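Local coordinates for lactate utilization protein C (Deinococcus radiodurans, PDB 2G40) that may take part in L-lactate utilization and is a homodimeric member of the LutC/YkgG family, at residues 73-76 and 77-80; 111-114 and 115-119; 143-147 and 148-152. All coordinates share one frame; numbering follows the deposited sequence.

Contact 1 (73-76 and 77-80)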
loop_
_atom_site.group_PDB
_atom_site.type_symbol
_atom_site.label_atom_id
_atom_site.label_comp_id
_atom_site.label_asym_id
_atom_site.label_seq_id
_atom_site.Cartn_x
_atom_site.Cartn_y
_atom_site.Cartn_z
ATOM N N HIS A 73 -23.571 -8.034 -1.387
ATOM C CA HIS A 73 -24.130 -6.769 -0.947
ATOM C C HIS A 73 -25.241 -7.124 0.042
ATOM O O HIS A 73 -26.134 -7.885 -0.281
ATOM C CB HIS A 73 -24.683 -5.970 -2.125
ATOM C CG HIS A 73 -25.116 -4.573 -1.770
ATOM N ND1 HIS A 73 -25.503 -3.662 -2.725
ATOM C CD2 HIS A 73 -25.212 -3.930 -0.582
ATOM C CE1 HIS A 73 -25.838 -2.525 -2.142
ATOM N NE2 HIS A 73 -25.672 -2.660 -0.840
ATOM N N VAL A 74 -25.130 -6.618 1.264
ATOM C CA VAL A 74 -26.064 -6.947 2.333
ATOM C C VAL A 74 -26.549 -5.668 3.018
ATOM O O VAL A 74 -25.974 -4.604 2.830
ATOM C CB VAL A 74 -25.398 -7.910 3.377
ATOM C CG1 VAL A 74 -24.986 -9.214 2.731
ATOM C CG2 VAL A 74 -24.211 -7.235 4.072
ATOM N N SER A 75 -27.621 -5.779 3.802
ATOM C CA SER A 75 -28.061 -4.707 4.688
ATOM C C SER A 75 -27.166 -4.638 5.917
ATOM O O SER A 75 -26.477 -5.601 6.239
ATOM C CB SER A 75 -29.491 -4.966 5.162
ATOM O OG SER A 75 -29.535 -6.143 5.981
ATOM N N ALA A 76 -27.225 -3.516 6.635
ATOM C CA ALA A 76 -26.505 -3.385 7.911
ATOM C C ALA A 76 -26.848 -4.519 8.866
ATOM O O ALA A 76 -25.962 -5.048 9.538
ATOM C CB ALA A 76 -26.813 -2.068 8.563
ATOM N N ALA A 77 -28.137 -4.873 8.927
ATOM C CA ALA A 77 -28.628 -5.948 9.784
ATOM C C ALA A 77 -28.021 -7.296 9.422
ATOM O O ALA A 77 -27.793 -8.136 10.289
ATOM C CB ALA A 77 -30.150 -6.042 9.699
ATOM N N GLU A 78 -27.793 -7.494 8.133
ATOM C CA GLU A 78 -27.224 -8.732 7.620
ATOM C C GLU A 78 -25.702 -8.790 7.756
ATOM O O GLU A 78 -25.112 -9.861 7.622
ATOM C CB GLU A 78 -27.616 -8.886 6.148
ATOM C CG GLU A 78 -29.103 -9.170 5.940
ATOM C CD GLU A 78 -29.548 -9.042 4.478
ATOM O OE1 GLU A 78 -28.939 -8.274 3.691
ATOM O OE2 GLU A 78 -30.541 -9.708 4.124
ATOM N N LEU A 79 -25.063 -7.652 8.009
ATOM C CA LEU A 79 -23.605 -7.584 7.968
ATOM C C LEU A 79 -22.895 -8.592 8.880
ATOM O O LEU A 79 -22.060 -9.339 8.399
ATOM C CB LEU A 79 -23.097 -6.166 8.218
ATOM C CG LEU A 79 -21.571 -5.979 8.261
ATOM C CD1 LEU A 79 -20.896 -6.376 6.948
ATOM C CD2 LEU A 79 -21.258 -4.558 8.575
ATOM N N PRO A 80 -23.212 -8.613 10.186
ATOM C CA PRO A 80 -22.497 -9.568 11.040
ATOM C C PRO A 80 -22.591 -11.002 10.537
ATOM O O PRO A 80 -21.586 -11.696 10.510
ATOM C CB PRO A 80 -23.141 -9.407 12.419
ATOM C CG PRO A 80 -24.267 -8.472 12.251
ATOM C CD PRO A 80 -24.140 -7.766 10.945
#
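Between V74 and L79 the backbone changes from an extended to a helical course, S75 keeping extended torsions while A76 and A77 already have helical ones, and the turn brings the CA atoms of S75 and E78 to 5.0 Å. S75 and E78 exchange two good bonds and one weak one across this bend. The backbone N of S75 donates to E78 OE1 over 2.8 Å in an almost straight bond (174° at the hydrogen), meeting the oxygen on its anti side and somewhat out of the carboxylate plane. In return, E78 N donates to S75 OG at 3.1 Å, with a weak second bond to S75 O. With chi1 at 65°, the serine hydroxyl lies between its own backbone N and carbonyl carbon, where it meets the incoming N-H; the glutamate, extended beyond CG, lays its chain alongside that hydroxyl, with E78 CG 3.1 Å from S75 OG. This reciprocal Ser-x-x-Glu pairing is a capping box, placed where strand 70-74, an outer strand of the parallel sheet, gives way to helix 79-87. The carboxylate probably interacts favourably with the positive end of the helix dipole. Further along, L79 N bonds to A76 O at 3.2 Å, coming from well above the carbonyl plane. P80, which has no N-H to offer, instead sets its CD 3.6 Å from A76 O. The V74 side chain crosses that of E78 obliquely, its CB 3.6 Å from E78 OE1, and V74 CG2 reaches toward L79 CB at 4.4 Å. V74 and L79 both pack on I221 of the neighbouring strand 217-223, and the backbone of V74 bonds to V222 and G224.

Contact 2 (111-114 and 115-119); sequences LRDE and PPLSH
The carboxylate of D113 and the cis peptide between E114 and P115 are the flat groups that shape this bend: D113 OD1 meets L117 N end-on, nearly along its C-O bond, while OD2 is taken by a salt bridge to R152 NE. The four residues D113 to P116 make a type VI turn of the VIb form, with cis P115 in its third position and the CA atoms of D113 and P116 only 4.5 Å apart. P116 has no N-H to close the turn; its CA instead makes a C-H...O contact with D113 O at 3.3 Å. The side chain of D113 supplies the direct polar link. The CG of D113 stands anti to its backbone N (chi1 -164°), which carries D113 OD1 across to accept from L117 N at 2.8 Å, the bond nearly straight (174°). Such a two-sided grip, with R152 on the other oxygen, should hold the buried carboxylate against rotation. A water adds a second bridge, donating to R112 O at 2.8 Å and to P115 O at 2.6 Å. The loop leads from strand 109-111, whose L111 pairs with V93 and V95, toward helix 119-124, where S118 is the N-cap. It forms part of the dimer interface: P116 packs on V212 of the second subunit, and the H119 ring meets H119 of that subunit, the planes about 50° apart. L117 turns its side chain back toward the incoming chain: L117 CD1 lies 4.3 Å from L111 CB, and L117 CD2 rests 3.4 Å from R112 O.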
loop_
_atom_site.group_PDB
_atom_site.type_symbol
_atom_site.label_atom_id
_atom_site.label_comp_id
_atom_site.label_asym_id
_atom_site.label_seq_id
_atom_site.Cartn_x
_atom_site.Cartn_y
_atom_site.Cartn_z
ATOM N N LEU A 111 -8.668 -11.906 16.975
ATOM C CA LEU A 111 -7.320 -11.468 17.292
ATOM C C LEU A 111 -7.252 -9.967 17.220
ATOM O O LEU A 111 -7.670 -9.353 16.250
ATOM C CB LEU A 111 -6.281 -12.015 16.302
ATOM C CG LEU A 111 -6.158 -13.526 16.148
ATOM C CD1 LEU A 111 -5.314 -13.879 14.924
ATOM C CD2 LEU A 111 -5.580 -14.118 17.410
ATOM N N ARG A 112 -6.662 -9.376 18.242
ATOM C CA ARG A 112 -6.475 -7.951 18.288
ATOM C C ARG A 112 -4.999 -7.661 18.095
ATOM O O ARG A 112 -4.138 -8.502 18.386
ATOM C CB ARG A 112 -6.981 -7.381 19.610
ATOM C CG ARG A 112 -8.475 -7.584 19.833
ATOM C CD ARG A 112 -9.285 -6.850 18.789
ATOM N NE ARG A 112 -10.674 -6.802 19.181
ATOM C CZ ARG A 112 -11.588 -6.000 18.646
ATOM N NH1 ARG A 112 -11.272 -5.191 17.644
ATOM N NH2 ARG A 112 -12.832 -6.035 19.104
ATOM N N ASP A 113 -4.733 -6.474 17.561
ATOM C CA ASP A 113 -3.399 -6.059 17.187
ATOM C C ASP A 113 -2.785 -5.130 18.219
ATOM O O ASP A 113 -1.916 -4.337 17.886
ATOM C CB ASP A 113 -3.435 -5.342 15.840
ATOM C CG ASP A 113 -2.072 -5.238 15.225
ATOM O OD1 ASP A 113 -1.314 -6.224 15.347
ATOM O OD2 ASP A 113 -1.767 -4.175 14.631
ATOM N N GLU A 114 -3.264 -5.227 19.455
ATOM C CA GLU A 114 -2.681 -4.523 20.584
ATOM C C GLU A 114 -2.456 -5.562 21.684
ATOM O O GLU A 114 -3.428 -6.090 22.232
ATOM C CB GLU A 114 -3.634 -3.405 21.058
ATOM C CG GLU A 114 -3.892 -2.269 20.038
ATOM C CD GLU A 114 -4.959 -2.578 18.970
ATOM O OE1 GLU A 114 -5.943 -3.313 19.250
ATOM O OE2 GLU A 114 -4.821 -2.055 17.840
ATOM N N PRO A 115 -1.182 -5.920 21.982
ATOM C CA PRO A 115 0.052 -5.449 21.339
ATOM C C PRO A 115 0.167 -5.999 19.916
ATOM O O PRO A 115 -0.540 -6.954 19.570
ATOM C CB PRO A 115 1.153 -6.000 22.242
ATOM C CG PRO A 115 0.542 -7.222 22.882
ATOM C CD PRO A 115 -0.912 -6.908 23.039
ATOM N N PRO A 116 1.073 -5.435 19.104
ATOM C CA PRO A 116 1.081 -5.786 17.700
ATOM C C PRO A 116 1.322 -7.269 17.483
ATOM O O PRO A 116 2.172 -7.869 18.153
ATOM C CB PRO A 116 2.228 -4.946 17.120
ATOM C CG PRO A 116 2.437 -3.876 18.080
ATOM C CD PRO A 116 2.142 -4.476 19.425
ATOM N N LEU A 117 0.536 -7.862 16.593
ATOM C CA LEU A 117 0.685 -9.267 16.269
ATOM C C LEU A 117 1.999 -9.488 15.524
ATOM O O LEU A 117 2.327 -8.738 14.623
ATOM C CB LEU A 117 -0.481 -9.725 15.392
ATOM C CG LEU A 117 -1.872 -9.648 16.049
ATOM C CD1 LEU A 117 -2.921 -9.655 15.024
ATOM C CD2 LEU A 117 -2.078 -10.806 17.015
ATOM N N SER A 118 2.723 -10.541 15.870
ATOM C CA SER A 118 3.944 -10.876 15.139
ATOM C C SER A 118 3.618 -11.333 13.716
ATOM O O SER A 118 2.488 -11.715 13.436
ATOM C CB SER A 118 4.659 -12.015 15.845
ATOM O OG SER A 118 3.884 -13.195 15.762
ATOM N N HIS A 119 4.619 -11.348 12.836
ATOM C CA HIS A 119 4.427 -11.886 11.477
ATOM C C HIS A 119 3.830 -13.291 11.533
ATOM O O HIS A 119 2.935 -13.635 10.762
ATOM C CB HIS A 119 5.754 -11.959 10.714
ATOM C CG HIS A 119 6.408 -10.628 10.498
ATOM N ND1 HIS A 119 7.780 -10.464 10.459
ATOM C CD2 HIS A 119 5.878 -9.392 10.331
ATOM C CE1 HIS A 119 8.064 -9.187 10.271
ATOM N NE2 HIS A 119 6.927 -8.515 10.191
HETATM O O HOH W 1 -2.052 -9.001 20.112
#

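Contact 3 (143-147 and 148-152)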
loop_
_atom_site.group_PDB
_atom_site.type_symbol
_atom_site.label_atom_id
_atom_site.label_comp_id
_atom_site.label_asym_id
_atom_site.label_seq_id
_atom_site.Cartn_x
_atom_site.Cartn_y
_atom_site.Cartn_z
ATOM N N ILE A 143 -9.411 1.369 -1.654
ATOM C CA ILE A 143 -8.320 2.097 -1.026
ATOM C C ILE A 143 -8.452 2.034 0.490
ATOM O O ILE A 143 -9.506 2.356 1.055
ATOM C CB ILE A 143 -8.294 3.563 -1.432
ATOM C CG1 ILE A 143 -8.170 3.705 -2.955
ATOM C CG2 ILE A 143 -7.120 4.293 -0.693
ATOM C CD1 ILE A 143 -8.366 5.135 -3.491
ATOM N N LEU A 144 -7.368 1.615 1.117
ATOM C CA LEU A 144 -7.209 1.675 2.540
ATOM C C LEU A 144 -6.317 2.835 2.897
ATOM O O LEU A 144 -5.258 3.024 2.284
ATOM C CB LEU A 144 -6.534 0.414 3.051
ATOM C CG LEU A 144 -7.104 -0.946 2.642
ATOM C CD1 LEU A 144 -6.420 -1.999 3.517
ATOM C CD2 LEU A 144 -8.620 -1.042 2.762
ATOM N N ASP A 145 -6.701 3.544 3.951
ATOM C CA ASP A 145 -5.859 4.583 4.533
ATOM C C ASP A 145 -5.438 4.268 5.971
ATOM O O ASP A 145 -4.856 5.112 6.631
ATOM C CB ASP A 145 -6.492 5.984 4.413
ATOM C CG ASP A 145 -7.742 6.164 5.272
ATOM O OD1 ASP A 145 -8.183 5.207 5.932
ATOM O OD2 ASP A 145 -8.299 7.271 5.243
ATOM N N HIS A 146 -5.733 3.054 6.430
ATOM C CA HIS A 146 -5.124 2.479 7.630
ATOM C C HIS A 146 -5.486 3.213 8.896
ATOM O O HIS A 146 -4.711 3.282 9.829
ATOM C CB HIS A 146 -3.623 2.327 7.365
ATOM C CG HIS A 146 -3.364 1.445 6.189
ATOM N ND1 HIS A 146 -3.632 0.092 6.222
ATOM C CD2 HIS A 146 -2.980 1.722 4.921
ATOM C CE1 HIS A 146 -3.379 -0.429 5.036
ATOM N NE2 HIS A 146 -2.963 0.535 4.238
ATOM N N ARG A 147 -6.692 3.772 8.873
ATOM C CA ARG A 147 -7.328 4.304 10.048
ATOM C C ARG A 147 -7.737 3.138 10.949
ATOM O O ARG A 147 -7.417 1.962 10.675
ATOM C CB ARG A 147 -8.480 5.196 9.626
ATOM C CG ARG A 147 -7.994 6.522 9.052
ATOM C CD ARG A 147 -9.132 7.268 8.424
ATOM N NE ARG A 147 -8.715 8.447 7.680
ATOM C CZ ARG A 147 -8.465 9.643 8.207
ATOM N NH1 ARG A 147 -8.560 9.849 9.513
ATOM N NH2 ARG A 147 -8.084 10.646 7.418
ATOM N N ALA A 148 -8.410 3.448 12.039
ATOM C CA ALA A 148 -8.577 2.475 13.124
ATOM C C ALA A 148 -9.364 1.238 12.700
ATOM O O ALA A 148 -9.131 0.164 13.245
ATOM C CB ALA A 148 -9.253 3.142 14.320
ATOM N N ASP A 149 -10.288 1.385 11.743
ATOM C CA ASP A 149 -11.097 0.256 11.253
ATOM C C ASP A 149 -10.390 -0.573 10.171
ATOM O O ASP A 149 -10.968 -1.490 9.627
ATOM C CB ASP A 149 -12.473 0.714 10.749
ATOM C CG ASP A 149 -12.392 1.618 9.501
ATOM O OD1 ASP A 149 -11.311 2.150 9.188
ATOM O OD2 ASP A 149 -13.445 1.824 8.851
ATOM N N GLN A 150 -9.136 -0.237 9.881
ATOM C CA GLN A 150 -8.360 -0.890 8.861
ATOM C C GLN A 150 -7.042 -1.432 9.378
ATOM O O GLN A 150 -6.541 -2.459 8.902
ATOM C CB GLN A 150 -8.083 0.116 7.759
ATOM C CG GLN A 150 -9.309 0.486 7.000
ATOM C CD GLN A 150 -9.102 1.777 6.305
ATOM O OE1 GLN A 150 -8.328 1.844 5.366
ATOM N NE2 GLN A 150 -9.739 2.820 6.791
ATOM N N GLY A 151 -6.471 -0.733 10.345
ATOM C CA GLY A 151 -5.246 -1.167 10.980
ATOM C C GLY A 151 -4.016 -0.908 10.160
ATOM O O GLY A 151 -4.085 -0.439 9.020
ATOM N N ARG A 152 -2.870 -1.237 10.741
ATOM C CA ARG A 152 -1.588 -0.993 10.064
ATOM C C ARG A 152 -1.452 -1.839 8.813
ATOM O O ARG A 152 -2.182 -2.798 8.616
ATOM C CB ARG A 152 -0.414 -1.222 11.013
ATOM C CG ARG A 152 -0.268 -2.658 11.488
ATOM C CD ARG A 152 0.618 -2.754 12.706
ATOM N NE ARG A 152 0.491 -4.036 13.349
ATOM C CZ ARG A 152 1.344 -5.048 13.212
ATOM N NH1 ARG A 152 2.496 -4.912 12.558
ATOM N NH2 ARG A 152 1.087 -6.184 13.819
HETATM O O HOH W 2 -4.507 -2.849 7.156
#
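Q150 reaches back toward D145 and H146 with its buried amide, and both ends of that amide are occupied. Q150 OE1 accepts from D145 N at 2.7 Å, in the carbonyl plane and on a lone pair, and from H146 N at 3.1 Å, this second donor standing above the plane. Q150 NE2 donates to D145 OD1 at 3.0 Å and to D149 OD1 at 2.9 Å. The planes of the Q150 amide and the D145 carboxylate are 15° apart, although the two side chains cross at about a right angle. The turn itself is closed by R147 O, which takes the N-H groups of both Q150 and G151. H146 meets G151 with its ring edge, H146 ND1 donating in plane to G151 O at 2.9 Å, while CB of L144 lies over one ring face, near its rim, and T193 holds NE2. Further out, R147 NE forms a salt bridge with D145 OD2 at 2.7 Å, and S185 and E188 engage this pair in turn, joining the loop after strand 141-144 to the region of helix 175-187. Two N-H groups at the amide oxygen and two carboxylates at its nitrogen fix which way round Q150 sits, and its NH2 probably eases the repulsion between D145 and D149.

Overall arrangement
The three contacts follow one another along the chain, each a local bend at the end of a strand. Contacts 1 and 2 leave the outermost strands, within this chain, of the parallel sheet, 70-74 and 109-111, and their centres lie about 27 Å apart. Contact 3 leaves strand 141-144 of the smaller mixed sheet, nearer the centre of the chain, and lies about 21 Å from contact 1 and 15 Å from contact 2, centre to centre. Contact 1 touches neither of the others, whereas R152 ties contact 3 to contact 2. Because R152 also bonds to V212 O of the second subunit, this joined pair of loops helps to build the homodimer interface.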